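Local coordinates for protein putative NADH-flavin reductase (Streptococcus pneumoniae TIGR4, PDB 4R01) that probably binds NAD(P)H through a Rossmann-type domain and uses it to reduce flavin, at residues 49-52 against 53-57; 83-86 against 87-91; 190-193 against 194-198. All blocks are in the same frame, centred on the assembly; numbering follows the deposited sequence.

Three local contacts mark the ends of helices in the Rossmann-type domain. Contact 1 (49-52 with 53-57) caps the start of the short helix 53-56; contact 2 (83-86 with 87-91) and contact 3 (190-193 with 194-198) lie at the C-terminal ends of helices 76-88 and 184-196. Contacts 1 and 2 are neighbours, their centres about 9 Å apart, and touch where Leu87 CD2 comes within 3.5 Å of Lys53 N. Contact 3 stands apart, its centre about 24 Å from that of contact 1 and about 21 Å from that of contact 2, because helix 184-196 packs on the other face of the central sheet.

Contact 1 (49-52 against 53-57); sequences FELT and KDDLT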
ATOM      1  N   PHE A  49       1.174  37.645  14.098  1.00 53.90           N
ATOM      2  CA  PHE A  49       0.893  37.631  15.529  1.00 57.48           C
ATOM      3  C   PHE A  49       0.820  39.032  16.128  1.00 60.34           C
ATOM      4  O   PHE A  49       0.781  39.194  17.347  1.00 63.33           O
ATOM      5  CB  PHE A  49       1.944  36.795  16.258  1.00 58.16           C
ATOM      6  CG  PHE A  49       1.986  35.365  15.807  1.00 56.76           C
ATOM      7  CD1 PHE A  49       1.130  34.427  16.358  1.00 58.75           C
ATOM      8  CD2 PHE A  49       2.871  34.961  14.822  1.00 55.19           C
ATOM      9  CE1 PHE A  49       1.163  33.111  15.940  1.00 59.53           C
ATOM     10  CE2 PHE A  49       2.908  33.648  14.399  1.00 56.84           C
ATOM     11  CZ  PHE A  49       2.052  32.721  14.960  1.00 58.75           C
ATOM     12  N   GLU A  50       0.795  40.039  15.262  1.00 62.23           N
ATOM     13  CA  GLU A  50       0.614  41.415  15.701  1.00 66.20           C
ATOM     14  C   GLU A  50      -0.736  41.944  15.232  1.00 60.61           C
ATOM     15  O   GLU A  50      -1.048  43.121  15.408  1.00 60.95           O
ATOM     16  CB  GLU A  50       1.749  42.301  15.186  1.00 75.89           C
ATOM     17  CG  GLU A  50       2.938  42.381  16.133  1.00 85.17           C
ATOM     18  CD  GLU A  50       4.239  42.666  15.413  1.00 91.16           C
ATOM     19  OE1 GLU A  50       4.188  43.092  14.240  1.00 92.10           O
ATOM     20  OE2 GLU A  50       5.313  42.466  16.021  1.00 94.45           O
ATOM     21  N   LEU A  51      -1.533  41.060  14.640  1.00 54.33           N
ATOM     22  CA  LEU A  51      -2.871  41.417  14.184  1.00 50.38           C
ATOM     23  C   LEU A  51      -3.792  41.743  15.353  1.00 48.59           C
ATOM     24  O   LEU A  51      -3.673  41.168  16.436  1.00 46.27           O
ATOM     25  CB  LEU A  51      -3.476  40.284  13.352  1.00 49.35           C
ATOM     26  CG  LEU A  51      -2.924  40.051  11.945  1.00 45.71           C
ATOM     27  CD1 LEU A  51      -3.510  38.777  11.367  1.00 46.03           C
ATOM     28  CD2 LEU A  51      -3.220  41.236  11.038  1.00 41.67           C
ATOM     29  N   THR A  52      -4.715  42.669  15.121  1.00 47.45           N
ATOM     30  CA  THR A  52      -5.703  43.045  16.122  1.00 49.49           C
ATOM     31  C   THR A  52      -7.102  42.725  15.609  1.00 49.23           C
ATOM     32  O   THR A  52      -7.270  42.360  14.446  1.00 48.40           O
ATOM     33  CB  THR A  52      -5.618  44.543  16.469  1.00 51.58           C
ATOM     34  OG1 THR A  52      -6.128  45.317  15.376  1.00 47.80           O
ATOM     35  CG2 THR A  52      -4.175  44.947  16.747  1.00 49.25           C
ATOM     36  N   LYS A  53      -8.103  42.862  16.471  1.00 51.16           N
ATOM     37  CA  LYS A  53      -9.484  42.657  16.050  1.00 54.81           C
ATOM     38  C   LYS A  53      -9.865  43.663  14.972  1.00 57.94           C
ATOM     39  O   LYS A  53     -10.576  43.330  14.026  1.00 61.94           O
ATOM     40  CB  LYS A  53     -10.441  42.768  17.238  1.00 58.15           C
ATOM     41  CG  LYS A  53     -10.086  41.871  18.405  1.00 59.19           C
ATOM     42  CD  LYS A  53     -11.159  41.908  19.480  1.00 64.60           C
ATOM     43  CE  LYS A  53     -10.746  41.082  20.688  1.00 67.82           C
ATOM     44  NZ  LYS A  53     -11.839  40.972  21.692  1.00 72.36           N
ATOM     45  N   ASP A  54      -9.373  44.888  15.113  1.00 56.60           N
ATOM     46  CA  ASP A  54      -9.653  45.940  14.143  1.00 57.27           C
ATOM     47  C   ASP A  54      -9.062  45.630  12.766  1.00 53.09           C
ATOM     48  O   ASP A  54      -9.478  46.206  11.761  1.00 54.59           O
ATOM     49  CB  ASP A  54      -9.131  47.284  14.655  1.00 59.55           C
ATOM     50  CG  ASP A  54      -9.971  47.838  15.792  1.00 62.42           C
ATOM     51  OD1 ASP A  54     -11.144  47.425  15.921  1.00 61.17           O
ATOM     52  OD2 ASP A  54      -9.462  48.694  16.549  1.00 63.14           O
ATOM     53  N   ASP A  55      -8.096  44.719  12.723  1.00 49.66           N
ATOM     54  CA  ASP A  55      -7.545  44.262  11.453  1.00 50.34           C
ATOM     55  C   ASP A  55      -8.459  43.238  10.785  1.00 49.76           C
ATOM     56  O   ASP A  55      -8.505  43.146   9.561  1.00 48.54           O
ATOM     57  CB  ASP A  55      -6.154  43.658  11.649  1.00 43.35           C
ATOM     58  CG  ASP A  55      -5.131  44.680  12.089  1.00 56.41           C
ATOM     59  OD1 ASP A  55      -5.240  45.854  11.672  1.00 60.75           O
ATOM     60  OD2 ASP A  55      -4.214  44.309  12.850  1.00 52.45           O
ATOM     61  N   LEU A  56      -9.190  42.475  11.591  1.00 55.65           N
ATOM     62  CA  LEU A  56     -10.000  41.383  11.058  1.00 54.51           C
ATOM     63  C   LEU A  56     -11.499  41.670  11.068  1.00 60.69           C
ATOM     64  O   LEU A  56     -12.294  40.823  10.662  1.00 62.97           O
ATOM     65  CB  LEU A  56      -9.721  40.095  11.830  1.00 52.70           C
ATOM     66  CG  LEU A  56      -8.305  39.538  11.684  1.00 51.35           C
ATOM     67  CD1 LEU A  56      -8.229  38.119  12.236  1.00 49.55           C
ATOM     68  CD2 LEU A  56      -7.857  39.583  10.233  1.00 50.08           C
ATOM     69  N   THR A  57     -11.883  42.857  11.530  1.00 63.32           N
ATOM     70  CA  THR A  57     -13.279  43.275  11.446  1.00 67.65           C
ATOM     71  C   THR A  57     -13.623  43.649  10.010  1.00 68.19           C
ATOM     72  O   THR A  57     -12.766  44.119   9.263  1.00 68.43           O
ATOM     73  CB  THR A  57     -13.585  44.472  12.366  1.00 73.17           C
ATOM     74  OG1 THR A  57     -12.585  45.483  12.187  1.00 73.64           O
ATOM     75  CG2 THR A  57     -13.613  44.039  13.824  1.00 72.77           C
TER
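Thr52 and Asp55 grip each other across the first turn of helix 53-56. The backbone N of Thr52 gives its hydrogen to Asp55 OD2 at 2.8 Å, a fairly straight bond (158°) that meets the oxygen from above the carboxylate plane, 37° out of it. In the return direction Asp55 N points back at Thr52, where it bonds Thr52 O at 3.0 Å and, more weakly, Thr52 OG1 at 3.4 Å. That hydroxyl is turned toward the helix start because OG1 sits between the backbone N and the carbonyl carbon (chi1 72°), which leaves the methyl CG2 on the side of the backbone N. Thr52 O also accepts a weak bond from Leu56 N, so this one carbonyl faces two successive amides of the turn.

A hydrophobic residue flanks the polar pair. The CD2 methyl of Leu51 crosses the aspartate at a slant, 3.7 Å from Asp55 OD2 and 3.9 Å from Asp55 CB. OD2 also forms a salt bridge with Lys46, just after strand 42-45, which adds a second partner to the backbone amide and would probably stabilise the negative charge. Farther out, Leu51 and Leu56 both rest on Ile31 of strand 27-32, and Leu56 meets Phe84 of helix 76-88, anchoring the turn to the sheet. The reciprocal pair, Thr52 N to Asp55 OD2 and the weak Asp55 N to Thr52 OG1, makes a capping box, here starting the short helix in the Rossmann crossover from edge strand 42-45 to strand 61-64.

Contact 2 (83-86 against 87-91); sequences LFNQ and LLAGT
The last turn of helix 76-88, in the beta-alpha-beta unit that runs from strand 61-64 to strand 94-98, pairs Leu83 with Leu87, Phe84 with Leu88 and Asn85 with Ala89. Leu88 N bonds Phe84 O at 2.8 Å, and Ala89 N bonds Asn85 O at 2.9 Å. Leu87 N has weaker bonds to the carbonyls of both Leu83 and Phe84.

Among the side chains, the CD1 methyls of Leu83 and Leu87 meet at 4.1 Å as the two chains pass at a slant. Phe84 CD1 approaches Leu88 CD1 more loosely, at 4.5 Å. Asn85 directs CG away from its own backbone N (chi1 -179°), which brings OD1 to 3.6 Å from the Ala89 methyl. Beyond Leu88 the chain leaves the helix in a type II turn closed by Thr91 N on Leu88 O at 3.1 Å, with Gly90 adopting a positive phi of 97° at its third position.

Phe84 meets the ring of Phe95 with planes about 30° apart and packs on Val62 and Ser64 of strand 61-64. Leu88 also reaches Val62, while Leu87 and Leu88 lean on Leu56 of helix 53-56, so this helix end lies on the sheet beside the shorter helix.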
ATOM      1  N   LEU A  83      -4.339  32.850  18.729  1.00 52.78           N
ATOM      2  CA  LEU A  83      -4.442  34.260  18.372  1.00 54.27           C
ATOM      3  C   LEU A  83      -5.730  34.565  17.616  1.00 54.76           C
ATOM      4  O   LEU A  83      -6.458  35.499  17.960  1.00 47.20           O
ATOM      5  CB  LEU A  83      -3.243  34.687  17.527  1.00 50.88           C
ATOM      6  CG  LEU A  83      -3.414  36.032  16.818  1.00 51.79           C
ATOM      7  CD1 LEU A  83      -3.316  37.193  17.801  1.00 53.77           C
ATOM      8  CD2 LEU A  83      -2.402  36.180  15.700  1.00 52.31           C
ATOM      9  N   PHE A  84      -6.001  33.779  16.577  1.00 48.70           N
ATOM     10  CA  PHE A  84      -7.176  34.000  15.747  1.00 46.74           C
ATOM     11  C   PHE A  84      -8.463  33.828  16.538  1.00 50.11           C
ATOM     12  O   PHE A  84      -9.429  34.563  16.328  1.00 52.32           O
ATOM     13  CB  PHE A  84      -7.167  33.061  14.545  1.00 42.51           C
ATOM     14  CG  PHE A  84      -6.350  33.566  13.396  1.00 45.72           C
ATOM     15  CD1 PHE A  84      -6.708  34.732  12.741  1.00 48.42           C
ATOM     16  CD2 PHE A  84      -5.228  32.877  12.966  1.00 45.89           C
ATOM     17  CE1 PHE A  84      -5.962  35.206  11.684  1.00 48.13           C
ATOM     18  CE2 PHE A  84      -4.478  33.344  11.906  1.00 46.07           C
ATOM     19  CZ  PHE A  84      -4.848  34.509  11.264  1.00 48.20           C
ATOM     20  N   ASN A  85      -8.470  32.863  17.452  1.00 47.65           N
ATOM     21  CA  ASN A  85      -9.611  32.666  18.332  1.00 50.61           C
ATOM     22  C   ASN A  85      -9.881  33.915  19.164  1.00 53.78           C
ATOM     23  O   ASN A  85     -11.021  34.354  19.288  1.00 54.15           O
ATOM     24  CB  ASN A  85      -9.386  31.459  19.243  1.00 54.33           C
ATOM     25  CG  ASN A  85     -10.559  31.201  20.167  1.00 59.13           C
ATOM     26  OD1 ASN A  85     -11.631  30.789  19.726  1.00 61.33           O
ATOM     27  ND2 ASN A  85     -10.355  31.428  21.460  1.00 51.38           N
ATOM     28  N   GLN A  86      -8.827  34.480  19.715  1.00 58.52           N
ATOM     29  CA  GLN A  86      -8.905  35.699  20.489  1.00 67.44           C
ATOM     30  C   GLN A  86      -9.484  36.833  19.689  1.00 63.11           C
ATOM     31  O   GLN A  86     -10.139  37.664  20.233  1.00 62.77           O
ATOM     32  CB  GLN A  86      -7.530  36.132  20.966  1.00 79.75           C
ATOM     33  CG  GLN A  86      -7.070  35.487  22.251  1.00 90.45           C
ATOM     34  CD  GLN A  86      -5.557  35.374  22.348  1.00 95.64           C
ATOM     35  OE1 GLN A  86      -4.825  35.953  21.556  1.00 96.49           O
ATOM     36  NE2 GLN A  86      -5.089  34.627  23.328  1.00 97.69           N
ATOM     37  N   LEU A  87      -9.248  36.837  18.389  1.00 59.96           N
ATOM     38  CA  LEU A  87      -9.654  37.928  17.511  1.00 58.61           C
ATOM     39  C   LEU A  87     -11.048  37.731  16.924  1.00 58.62           C
ATOM     40  O   LEU A  87     -11.769  38.700  16.687  1.00 60.50           O
ATOM     41  CB  LEU A  87      -8.645  38.094  16.373  1.00 53.86           C
ATOM     42  CG  LEU A  87      -7.209  38.440  16.768  1.00 53.35           C
ATOM     43  CD1 LEU A  87      -6.349  38.634  15.531  1.00 48.28           C
ATOM     44  CD2 LEU A  87      -7.181  39.681  17.641  1.00 53.40           C
ATOM     45  N   LEU A  88     -11.428  36.478  16.691  1.00 56.31           N
ATOM     46  CA  LEU A  88     -12.638  36.193  15.926  1.00 57.71           C
ATOM     47  C   LEU A  88     -13.785  35.582  16.733  1.00 64.31           C
ATOM     48  O   LEU A  88     -14.941  35.676  16.319  1.00 69.90           O
ATOM     49  CB  LEU A  88     -12.302  35.271  14.752  1.00 52.55           C
ATOM     50  CG  LEU A  88     -11.330  35.837  13.715  1.00 49.22           C
ATOM     51  CD1 LEU A  88     -11.181  34.879  12.544  1.00 45.26           C
ATOM     52  CD2 LEU A  88     -11.782  37.213  13.239  1.00 50.09           C
ATOM     53  N   ALA A  89     -13.480  34.951  17.865  1.00 63.62           N
ATOM     54  CA  ALA A  89     -14.527  34.346  18.688  1.00 66.29           C
ATOM     55  C   ALA A  89     -15.509  35.405  19.178  1.00 70.79           C
ATOM     56  O   ALA A  89     -15.115  36.523  19.512  1.00 73.98           O
ATOM     57  CB  ALA A  89     -13.928  33.596  19.866  1.00 67.19           C
ATOM     58  N   GLY A  90     -16.787  35.046  19.212  1.00 70.29           N
ATOM     59  CA  GLY A  90     -17.832  35.989  19.564  1.00 73.21           C
ATOM     60  C   GLY A  90     -18.471  36.584  18.324  1.00 72.38           C
ATOM     61  O   GLY A  90     -19.675  36.838  18.296  1.00 76.15           O
ATOM     62  N   THR A  91     -17.658  36.807  17.295  1.00 67.34           N
ATOM     63  CA  THR A  91     -18.158  37.323  16.026  1.00 67.09           C
ATOM     64  C   THR A  91     -18.684  36.176  15.173  1.00 68.33           C
ATOM     65  O   THR A  91     -18.454  35.008  15.483  1.00 69.64           O
ATOM     66  CB  THR A  91     -17.070  38.084  15.247  1.00 62.75           C
ATOM     67  OG1 THR A  91     -16.042  37.174  14.837  1.00 58.57           O
ATOM     68  CG2 THR A  91     -16.463  39.174  16.116  1.00 64.66           C
TER

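Contact 3 (190-193 against 194-198); sequences GLVD and ELEKG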
ATOM      1  N   GLY A 190     -12.086  24.024  -4.293  1.00 36.44           N
ATOM      2  CA  GLY A 190     -12.892  23.372  -3.277  1.00 36.50           C
ATOM      3  C   GLY A 190     -13.071  24.226  -2.037  1.00 36.62           C
ATOM      4  O   GLY A 190     -14.155  24.276  -1.456  1.00 36.92           O
ATOM      5  N   LEU A 191     -12.005  24.912  -1.637  1.00 36.60           N
ATOM      6  CA  LEU A 191     -12.040  25.745  -0.440  1.00 37.24           C
ATOM      7  C   LEU A 191     -12.967  26.954  -0.617  1.00 40.12           C
ATOM      8  O   LEU A 191     -13.718  27.305   0.292  1.00 42.99           O
ATOM      9  CB  LEU A 191     -10.624  26.198  -0.076  1.00 36.53           C
ATOM     10  CG  LEU A 191     -10.422  26.897   1.271  1.00 36.42           C
ATOM     11  CD1 LEU A 191      -9.071  26.524   1.858  1.00 37.39           C
ATOM     12  CD2 LEU A 191     -10.538  28.405   1.127  1.00 34.51           C
ATOM     13  N   VAL A 192     -12.915  27.587  -1.786  1.00 40.96           N
ATOM     14  CA  VAL A 192     -13.774  28.737  -2.062  1.00 47.11           C
ATOM     15  C   VAL A 192     -15.233  28.294  -2.219  1.00 50.04           C
ATOM     16  O   VAL A 192     -16.158  29.044  -1.899  1.00 51.22           O
ATOM     17  CB  VAL A 192     -13.308  29.501  -3.326  1.00 47.02           C
ATOM     18  CG1 VAL A 192     -14.230  30.674  -3.625  1.00 44.74           C
ATOM     19  CG2 VAL A 192     -11.886  29.997  -3.143  1.00 47.96           C
ATOM     20  N   ASP A 193     -15.436  27.068  -2.698  1.00 49.06           N
ATOM     21  CA  ASP A 193     -16.780  26.502  -2.778  1.00 49.44           C
ATOM     22  C   ASP A 193     -17.392  26.379  -1.388  1.00 45.17           C
ATOM     23  O   ASP A 193     -18.576  26.640  -1.194  1.00 47.63           O
ATOM     24  CB  ASP A 193     -16.763  25.133  -3.462  1.00 51.71           C
ATOM     25  CG  ASP A 193     -16.557  25.232  -4.960  1.00 55.56           C
ATOM     26  OD1 ASP A 193     -16.621  26.357  -5.498  1.00 59.52           O
ATOM     27  OD2 ASP A 193     -16.342  24.181  -5.602  1.00 54.54           O
ATOM     28  N   GLU A 194     -16.571  25.984  -0.421  1.00 43.46           N
ATOM     29  CA  GLU A 194     -17.011  25.881   0.964  1.00 44.71           C
ATOM     30  C   GLU A 194     -17.263  27.273   1.550  1.00 52.09           C
ATOM     31  O   GLU A 194     -17.979  27.424   2.537  1.00 56.66           O
ATOM     32  CB  GLU A 194     -15.974  25.109   1.793  1.00 39.33           C
ATOM     33  CG  GLU A 194     -16.246  25.056   3.291  1.00 43.30           C
ATOM     34  CD  GLU A 194     -17.542  24.344   3.634  1.00 48.32           C
ATOM     35  OE1 GLU A 194     -17.918  23.400   2.906  1.00 50.40           O
ATOM     36  OE2 GLU A 194     -18.191  24.738   4.628  1.00 48.24           O
ATOM     37  N   LEU A 195     -16.682  28.296   0.931  1.00 53.77           N
ATOM     38  CA  LEU A 195     -16.923  29.673   1.357  1.00 56.66           C
ATOM     39  C   LEU A 195     -18.247  30.178   0.806  1.00 57.65           C
ATOM     40  O   LEU A 195     -19.036  30.789   1.523  1.00 61.30           O
ATOM     41  CB  LEU A 195     -15.782  30.587   0.911  1.00 58.04           C
ATOM     42  CG  LEU A 195     -14.499  30.453   1.725  1.00 58.52           C
ATOM     43  CD1 LEU A 195     -13.393  31.286   1.109  1.00 59.51           C
ATOM     44  CD2 LEU A 195     -14.759  30.876   3.160  1.00 60.53           C
ATOM     45  N   GLU A 196     -18.484  29.913  -0.472  1.00 54.62           N
ATOM     46  CA  GLU A 196     -19.729  30.302  -1.120  1.00 60.72           C
ATOM     47  C   GLU A 196     -20.902  29.423  -0.684  1.00 65.71           C
ATOM     48  O   GLU A 196     -21.967  29.921  -0.302  1.00 70.57           O
ATOM     49  CB  GLU A 196     -19.561  30.244  -2.642  1.00 62.76           C
ATOM     50  CG  GLU A 196     -18.656  31.323  -3.221  1.00 65.37           C
ATOM     51  CD  GLU A 196     -18.365  31.097  -4.693  1.00 68.47           C
ATOM     52  OE1 GLU A 196     -19.188  30.439  -5.361  1.00 70.41           O
ATOM     53  OE2 GLU A 196     -17.300  31.541  -5.174  1.00 68.69           O
ATOM     54  N   LYS A 197     -20.701  28.110  -0.741  1.00 66.17           N
ATOM     55  CA  LYS A 197     -21.760  27.148  -0.426  1.00 68.26           C
ATOM     56  C   LYS A 197     -21.361  26.296   0.787  1.00 70.71           C
ATOM     57  O   LYS A 197     -21.092  25.094   0.662  1.00 70.74           O
ATOM     58  CB  LYS A 197     -22.038  26.262  -1.637  1.00 65.60           C
ATOM     59  CG  LYS A 197     -21.880  26.982  -2.977  1.00 67.21           C
ATOM     60  CD  LYS A 197     -23.204  27.246  -3.680  1.00 71.55           C
ATOM     61  CE  LYS A 197     -23.453  26.160  -4.711  1.00 71.12           C
ATOM     62  NZ  LYS A 197     -24.224  26.625  -5.890  1.00 72.97           N
ATOM     63  N   GLY A 198     -21.263  26.907   1.948  1.00 75.24           N
ATOM     64  CA  GLY A 198     -20.605  26.211   3.017  1.00 72.47           C
ATOM     65  C   GLY A 198     -21.462  25.665   4.097  1.00 74.85           C
ATOM     66  O   GLY A 198     -21.968  26.375   4.923  1.00 78.33           O
TER
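The carboxylate of Glu196 has Val192 on one face: the methyl CG1 of Val192 reaches OE2 at 3.5 Å, well out of the carboxylate plane, and Val192 O lies on the same side, 4.1 Å from Glu196 CD. With its chain extended beyond CG, Glu196 runs obliquely across the valine, and its OE2 is taken by Arg24 in a salt bridge and by His26 in a hydrogen bond. One turn back the carboxylate of Asp193 also reaches Arg24 through OD1, while its OD2 bonds the hydroxyl of Tyr165. Glu194 swings CG to the far side of CA from its own N (chi1 174°) and then bends at CB-CG (chi2 62°), which carries the carboxylate away from the preceding turn, to Arg94 and His200.

On the apolar side, Leu191 and Leu195 run alongside each other in the same direction, CD2 of Leu191 meeting CD1 of Leu195 at 4.1 Å. Both pack on Leu96 of strand 94-98 and Ile63 of strand 61-64, burying this stripe of the helix against the sheet.

The backbone stays helical through Glu196. Glu196 N bonds Val192 O at 2.9 Å, and Lys197 N closes the last turn on Asp193 O at 2.6 Å.

Asp193 OD1 and Glu196 OE1 stand 4.8 Å apart with like charges, yet Arg24 bridges the two carboxylates and would probably offset their repulsion. Leucines hold the helix end to the sheet, these salt bridges and Val192, packed on Glu20 and Arg24, join it to helix 12-24, and the polar partners probably keep buried Glu194 and its neighbouring acids ionised.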